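Probable uracil-DNA glycosylase (Acanthamoeba polyphaga mimivirus, PDB 5X55) is a viral member of the uracil-DNA glycosylase superfamily, with an alpha/beta fold built round a four-stranded parallel sheet. Local coordinates at residues E100-D105 / L171-N176; V201-A204 / S210-L213; L302-D307 / M331-N336. All blocks are in the same frame, centred on the assembly; numbering follows the deposited sequence.

Contact 1. Residues E100-D105 / L171-N176; sequences EYILID and LFNTMN
A side-chain-to-backbone hydrogen bond between two helix ends, N173 to Y101, joins the C-terminal end of helix 98-102 to the first turn of helix 173-177. N173 is the first residue of its helix, directly after the N-cap residue F172, whose carbonyl O accepts from N176 N at 2.9 Å to close that turn. N173 ND2 donates to Y101 O over 3.1 Å, with a nearly straight N-H...O angle of 161°. The acceptor lies almost in the amide plane of N173, whereas ND2 stands 53° above the carbonyl plane of Y101 and so does not follow a lone pair. ND2 also donates to M205 O, its stronger partner; two carbonyls thus grip this buried nitrogen and limit the amide's rotation. The other branch, OD1, rests 3.3 Å from Y101 CB, at the root of the aromatic side chain. I102 CD1 lies over one face of the amide, 3.8 Å from ND2; I104 CD1 is a looser neighbour beyond the ND2 end, 4.4 Å from ND2. I102 can do this because its CG1 is anti to the backbone N (chi1 -166°), and chi2 then folds CD1 back to N173. The chain leaves helical geometry at L103, and I104 follows in the extended stretch beyond. Around it, I102 packs on A244 and I247 of helix 244-248, and the Y101 ring meets that of F130. Helix 173-177 has further ties: T174 OG1 lies within hydrogen-bonding distance of two carbonyls, G206 O and M253 O of strand 251-255 in the central parallel sheet, which must share its one proton, and the N176 amide bonds to F130 N and L128 O.

Contact 2. Residues V201-A204 / S210-L213; sequences VPYA and SVPL
V211 and P212 pack against Y203 where the long loop between strand 185-189 and helix 219-230, a beta-alpha connection of the alpha/beta fold, turns back on itself. The two arms, neither helix nor strand, come nearest at Y203 and V211, whose CA atoms are 5.3 Å apart, and they meet through van der Waals contact. Along the V211 side chain, CB lies 4.0 Å from Y203 O, and its branch CG1 carries the contact onward. With chi1 at -66°, CG1 sits beside the backbone N of V211, which brings it to 3.7 Å from Y203 O and 4.0 Å from Y203 CB. V211 also touches Y193. Y203 pairs through its backbone with G195 of the same loop, V211 with G241 of the connection between helices 219-230 and 244-248. The next residue extends the same packing: P212, which has no N-H to offer, meets segment 201-204 with its CG and CD. Its CG approaches P202 O at 4.0 Å. The Y203 carbonyl thus faces carbon from two successive residues, V211 CG1 and P212 CD, the latter at 3.4 Å from Y203 O.

Contact 3. Residues L302-D307 / M331-N336; sequences LCQRVD and MSYGPN
The side-chain amide of Q304 meets the Y333 ring at its edge, and the two planes are turned 52° from each other. Q304 CD lies in the ring plane, 3.6 Å from Y333 CD2, and OE1 comes closer still, 3.3 Å from the same CD2. Over the centre of one ring face sits CG of M331, 3.9 Å above the plane, so the tyrosine folds back along its own strand end while the glutamine borders its rim. The amide is fixed by a two-pronged grip on the backbone. OE1 accepts from Y333 N over 2.9 Å, in the carbonyl plane and on a lone pair; NE2 donates to M331 O over 3.0 Å, practically straight at 178° and within the amide plane. One planar group thereby binds the N-H and C=O that flank S332, rather as a neighbouring strand would, which sets the flip of the amide. A weak bond from NE2 to H300 O leads back to the helix 297-303 that Q304 follows. The extended chain of Q304 beyond CG (chi2 179°) spans the gap between backbones, whose nearest CA atoms, those of Q304 and Y333, are 7.4 Å apart. This surface contact links the end of helix 297-303, where C303 to V306 form a type I turn, to the end of strand 328-332, the first arm of a beta hairpin with strand 338-342, paired through S332 and K338. Behind the turn, C303 and V306 pack on strand 291-295 of the parallel sheet, and R305 forms a salt bridge with D281 on helix 273-286.

From the N terminus the three contacts follow in series, none enclosing or crossing another. Contact 1 closes a loop of 65 residues, largely helix and irregular chain, and ties helix 98-102 to the helix just ahead of strand 185-189. Contact 2 closes a short loop of five residues within the loop leaving that strand. These two touch: I104 O and L213 N, 2.7 Å apart, probably form a hydrogen bond, and I104 CG2 packs on P212 CB. Contact 3 closes 23 residues that hold strand 312-316 and most of strand 328-332, tying the end of helix 297-303 to the hairpin 328-342, on the opposite side of the chain's centre, about 31 Å from contact 1, centre to centre.

Contact 1. Residues E100-D105 / L171-N176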
# COMPACT_ATOMS: atom_id res chain seq x y z
N GLU A 100 -17.14 0.21 5.81
CA GLU A 100 -17.29 -1.24 5.88
C GLU A 100 -16.11 -1.95 5.24
O GLU A 100 -15.76 -3.06 5.67
CB GLU A 100 -18.61 -1.66 5.24
CG GLU A 100 -19.79 -1.43 6.17
CD GLU A 100 -21.12 -1.79 5.55
OE1 GLU A 100 -21.54 -1.11 4.58
OE2 GLU A 100 -21.76 -2.76 6.02
N TYR A 101 -15.46 -1.32 4.25
CA TYR A 101 -14.27 -1.86 3.61
C TYR A 101 -12.99 -1.49 4.35
O TYR A 101 -12.05 -2.29 4.39
CB TYR A 101 -14.15 -1.36 2.17
CG TYR A 101 -15.27 -1.76 1.24
CD1 TYR A 101 -15.28 -3.01 0.64
CD2 TYR A 101 -16.30 -0.88 0.95
CE1 TYR A 101 -16.30 -3.38 -0.21
CE2 TYR A 101 -17.32 -1.24 0.09
CZ TYR A 101 -17.32 -2.49 -0.49
OH TYR A 101 -18.34 -2.86 -1.34
N ILE A 102 -12.89 -0.28 4.88
CA ILE A 102 -11.58 0.16 5.35
C ILE A 102 -11.47 -0.04 6.86
O ILE A 102 -10.38 -0.30 7.38
CB ILE A 102 -11.27 1.61 4.93
CG1 ILE A 102 -9.79 1.91 5.11
CG2 ILE A 102 -12.11 2.63 5.68
CD1 ILE A 102 -8.89 1.17 4.14
N LEU A 103 -12.59 0.05 7.59
CA LEU A 103 -12.56 -0.13 9.04
C LEU A 103 -13.07 -1.53 9.37
O LEU A 103 -14.23 -1.74 9.72
CB LEU A 103 -13.38 0.95 9.74
CG LEU A 103 -13.24 0.84 11.25
CD1 LEU A 103 -11.84 1.26 11.64
CD2 LEU A 103 -14.28 1.67 11.99
N ILE A 104 -12.16 -2.50 9.30
CA ILE A 104 -12.51 -3.92 9.30
C ILE A 104 -12.33 -4.51 10.70
O ILE A 104 -11.32 -4.25 11.37
CB ILE A 104 -11.63 -4.67 8.28
CG1 ILE A 104 -11.97 -4.21 6.87
CG2 ILE A 104 -11.79 -6.18 8.40
CD1 ILE A 104 -10.99 -4.74 5.88
N ASP A 105 -13.29 -5.33 11.11
CA ASP A 105 -13.22 -6.05 12.38
C ASP A 105 -13.02 -7.53 12.10
O ASP A 105 -13.86 -8.16 11.44
CB ASP A 105 -14.49 -5.81 13.20
CG ASP A 105 -14.52 -6.59 14.50
OD1 ASP A 105 -13.46 -7.08 14.97
OD2 ASP A 105 -15.62 -6.68 15.08
N LEU A 171 -9.16 -6.11 -2.50
CA LEU A 171 -7.97 -6.05 -3.35
C LEU A 171 -7.54 -4.61 -3.64
O LEU A 171 -6.35 -4.28 -3.60
CB LEU A 171 -8.25 -6.78 -4.66
CG LEU A 171 -7.09 -6.72 -5.65
CD1 LEU A 171 -5.89 -7.43 -5.06
CD2 LEU A 171 -7.49 -7.33 -6.99
N PHE A 172 -8.49 -3.75 -3.98
CA PHE A 172 -8.20 -2.38 -4.38
C PHE A 172 -8.68 -1.39 -3.31
O PHE A 172 -9.09 -0.27 -3.63
CB PHE A 172 -8.85 -2.08 -5.73
CG PHE A 172 -8.23 -2.82 -6.90
CD1 PHE A 172 -6.86 -2.89 -7.06
CD2 PHE A 172 -9.05 -3.43 -7.86
CE1 PHE A 172 -6.29 -3.58 -8.16
CE2 PHE A 172 -8.50 -4.11 -8.95
CZ PHE A 172 -7.11 -4.18 -9.10
N ASN A 173 -8.60 -1.81 -2.05
CA ASN A 173 -9.19 -1.08 -0.92
C ASN A 173 -8.78 0.38 -0.89
O ASN A 173 -9.62 1.28 -0.76
CB ASN A 173 -8.78 -1.77 0.38
CG ASN A 173 -9.86 -1.73 1.43
OD1 ASN A 173 -10.98 -1.30 1.18
ND2 ASN A 173 -9.52 -2.20 2.62
N THR A 174 -7.47 0.65 -0.96
CA THR A 174 -7.01 2.03 -0.87
C THR A 174 -7.54 2.88 -2.01
O THR A 174 -7.88 4.05 -1.81
CB THR A 174 -5.48 2.08 -0.82
OG1 THR A 174 -5.02 1.21 0.22
CG2 THR A 174 -5.02 3.49 -0.50
N MET A 175 -7.63 2.31 -3.21
CA MET A 175 -8.19 3.04 -4.35
C MET A 175 -9.69 3.24 -4.20
O MET A 175 -10.23 4.25 -4.66
CB MET A 175 -7.89 2.30 -5.67
CG MET A 175 -6.38 2.25 -5.99
SD MET A 175 -5.85 0.94 -7.12
CE MET A 175 -6.59 1.52 -8.65
N ASN A 176 -10.38 2.29 -3.58
CA ASN A 176 -11.81 2.46 -3.38
C ASN A 176 -12.09 3.52 -2.32
O ASN A 176 -13.13 4.19 -2.39
CB ASN A 176 -12.45 1.12 -3.03
CG ASN A 176 -12.53 0.20 -4.24
OD1 ASN A 176 -12.79 0.66 -5.35
ND2 ASN A 176 -12.28 -1.10 -4.05

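Contact 2. Residues V201-A204 / S210-L213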
# COMPACT_ATOMS: atom_id res chain seq x y z
N VAL A 201 -9.02 -15.38 9.39
CA VAL A 201 -9.12 -14.03 8.85
C VAL A 201 -7.73 -13.57 8.42
O VAL A 201 -6.82 -13.49 9.25
CB VAL A 201 -9.74 -13.05 9.85
CG1 VAL A 201 -9.78 -11.67 9.24
CG2 VAL A 201 -11.14 -13.51 10.28
N PRO A 202 -7.52 -13.26 7.16
CA PRO A 202 -6.20 -12.79 6.74
C PRO A 202 -5.86 -11.45 7.37
O PRO A 202 -6.73 -10.62 7.66
CB PRO A 202 -6.34 -12.67 5.22
CG PRO A 202 -7.48 -13.54 4.86
CD PRO A 202 -8.44 -13.39 6.01
N TYR A 203 -4.56 -11.25 7.62
CA TYR A 203 -4.07 -9.93 8.00
C TYR A 203 -4.10 -8.96 6.82
O TYR A 203 -4.31 -7.76 7.02
CB TYR A 203 -2.64 -10.02 8.53
CG TYR A 203 -2.49 -10.75 9.84
CD1 TYR A 203 -3.58 -11.00 10.66
CD2 TYR A 203 -1.24 -11.19 10.26
CE1 TYR A 203 -3.43 -11.68 11.86
CE2 TYR A 203 -1.08 -11.86 11.45
CZ TYR A 203 -2.17 -12.11 12.25
OH TYR A 203 -2.00 -12.78 13.43
N ALA A 204 -3.89 -9.45 5.60
CA ALA A 204 -3.92 -8.57 4.43
C ALA A 204 -5.32 -7.99 4.22
O ALA A 204 -6.32 -8.72 4.23
CB ALA A 204 -3.46 -9.35 3.19
N SER A 210 -1.41 -1.87 7.10
CA SER A 210 -2.60 -1.94 7.94
C SER A 210 -3.11 -3.38 8.11
O SER A 210 -2.93 -4.23 7.24
CB SER A 210 -3.70 -1.05 7.36
OG SER A 210 -4.86 -1.12 8.17
N VAL A 211 -3.75 -3.63 9.26
CA VAL A 211 -4.43 -4.89 9.55
C VAL A 211 -5.80 -4.60 10.17
O VAL A 211 -6.01 -3.54 10.77
CB VAL A 211 -3.61 -5.80 10.49
CG1 VAL A 211 -2.32 -6.28 9.82
CG2 VAL A 211 -3.32 -5.10 11.82
N PRO A 212 -6.74 -5.55 10.07
CA PRO A 212 -8.06 -5.36 10.68
C PRO A 212 -7.96 -5.15 12.18
O PRO A 212 -6.99 -5.55 12.83
CB PRO A 212 -8.79 -6.67 10.37
CG PRO A 212 -8.12 -7.18 9.14
CD PRO A 212 -6.67 -6.82 9.32
N LEU A 213 -9.01 -4.51 12.71
CA LEU A 213 -9.19 -4.42 14.16
C LEU A 213 -9.22 -5.81 14.78
O LEU A 213 -9.65 -6.78 14.14
CB LEU A 213 -10.49 -3.69 14.48
CG LEU A 213 -10.61 -2.25 13.99
CD1 LEU A 213 -12.05 -1.79 14.08
CD2 LEU A 213 -9.71 -1.33 14.80

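Contact 3. Residues L302-D307 / M331-N336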
# COMPACT_ATOMS: atom_id res chain seq x y z
N LEU A 302 11.11 1.90 -6.71
CA LEU A 302 9.86 2.32 -7.33
C LEU A 302 9.74 3.84 -7.37
O LEU A 302 9.24 4.40 -8.35
CB LEU A 302 8.67 1.72 -6.60
CG LEU A 302 8.51 0.22 -6.75
CD1 LEU A 302 7.20 -0.15 -6.12
CD2 LEU A 302 8.54 -0.18 -8.22
N CYS A 303 10.15 4.53 -6.30
CA CYS A 303 10.02 5.99 -6.27
C CYS A 303 10.98 6.70 -7.20
O CYS A 303 10.82 7.90 -7.44
CB CYS A 303 10.21 6.50 -4.84
SG CYS A 303 8.80 6.08 -3.75
N GLN A 304 11.98 6.00 -7.73
CA GLN A 304 12.79 6.58 -8.79
C GLN A 304 12.12 6.53 -10.15
O GLN A 304 12.74 6.93 -11.14
CB GLN A 304 14.15 5.89 -8.81
CG GLN A 304 14.91 6.28 -7.57
CD GLN A 304 16.25 5.64 -7.50
OE1 GLN A 304 17.16 6.00 -8.27
NE2 GLN A 304 16.40 4.68 -6.59
N ARG A 305 10.88 6.04 -10.24
CA ARG A 305 10.09 6.34 -11.43
C ARG A 305 9.59 7.77 -11.42
O ARG A 305 9.11 8.25 -12.45
CB ARG A 305 8.89 5.41 -11.55
CG ARG A 305 9.21 3.92 -11.62
CD ARG A 305 7.92 3.15 -11.81
NE ARG A 305 7.36 3.37 -13.15
CZ ARG A 305 7.68 2.63 -14.21
NH1 ARG A 305 8.57 1.64 -14.09
NH2 ARG A 305 7.13 2.88 -15.39
N VAL A 306 9.68 8.45 -10.28
CA VAL A 306 8.99 9.70 -10.02
C VAL A 306 9.97 10.85 -10.20
O VAL A 306 11.12 10.77 -9.75
CB VAL A 306 8.38 9.71 -8.59
CG1 VAL A 306 7.75 11.04 -8.27
CG2 VAL A 306 7.36 8.56 -8.40
N ASP A 307 9.53 11.90 -10.86
CA ASP A 307 10.32 13.12 -11.05
C ASP A 307 10.50 13.85 -9.72
O ASP A 307 9.53 14.42 -9.21
CB ASP A 307 9.63 14.04 -12.05
CG ASP A 307 10.49 15.22 -12.45
OD1 ASP A 307 11.54 15.47 -11.81
OD2 ASP A 307 10.11 15.89 -13.44
N MET A 331 20.43 1.50 -4.59
CA MET A 331 20.95 1.91 -5.88
C MET A 331 20.27 3.19 -6.33
O MET A 331 19.03 3.28 -6.37
CB MET A 331 20.74 0.80 -6.91
CG MET A 331 21.26 1.13 -8.30
SD MET A 331 23.00 1.61 -8.36
CE MET A 331 23.80 0.02 -8.12
N SER A 332 21.06 4.20 -6.61
CA SER A 332 20.57 5.47 -7.13
C SER A 332 20.82 5.44 -8.62
O SER A 332 21.97 5.50 -9.07
CB SER A 332 21.26 6.66 -6.47
OG SER A 332 20.67 7.87 -6.92
N TYR A 333 19.74 5.29 -9.38
CA TYR A 333 19.80 5.11 -10.81
C TYR A 333 20.09 6.44 -11.51
O TYR A 333 20.01 7.53 -10.93
CB TYR A 333 18.50 4.51 -11.33
CG TYR A 333 18.20 3.13 -10.77
CD1 TYR A 333 18.64 1.99 -11.44
CD2 TYR A 333 17.46 2.97 -9.60
CE1 TYR A 333 18.38 0.72 -10.95
CE2 TYR A 333 17.18 1.69 -9.10
CZ TYR A 333 17.65 0.57 -9.79
OH TYR A 333 17.40 -0.71 -9.33
N GLY A 334 20.43 6.34 -12.79
CA GLY A 334 20.68 7.50 -13.60
C GLY A 334 21.82 7.29 -14.59
O GLY A 334 22.17 6.16 -14.96
N PRO A 335 22.41 8.41 -15.03
CA PRO A 335 23.53 8.31 -15.98
C PRO A 335 24.73 7.62 -15.39
O PRO A 335 25.49 6.96 -16.12
CB PRO A 335 23.83 9.78 -16.32
CG PRO A 335 22.66 10.58 -15.77
CD PRO A 335 22.16 9.80 -14.61
N ASN A 336 24.92 7.75 -14.08
CA ASN A 336 26.06 7.21 -13.35
C ASN A 336 25.50 6.52 -12.11
O ASN A 336 25.46 7.11 -11.02
CB ASN A 336 27.06 8.32 -13.00
CG ASN A 336 27.51 9.09 -14.24
OD1 ASN A 336 28.53 8.76 -14.85
ND2 ASN A 336 26.75 10.12 -14.62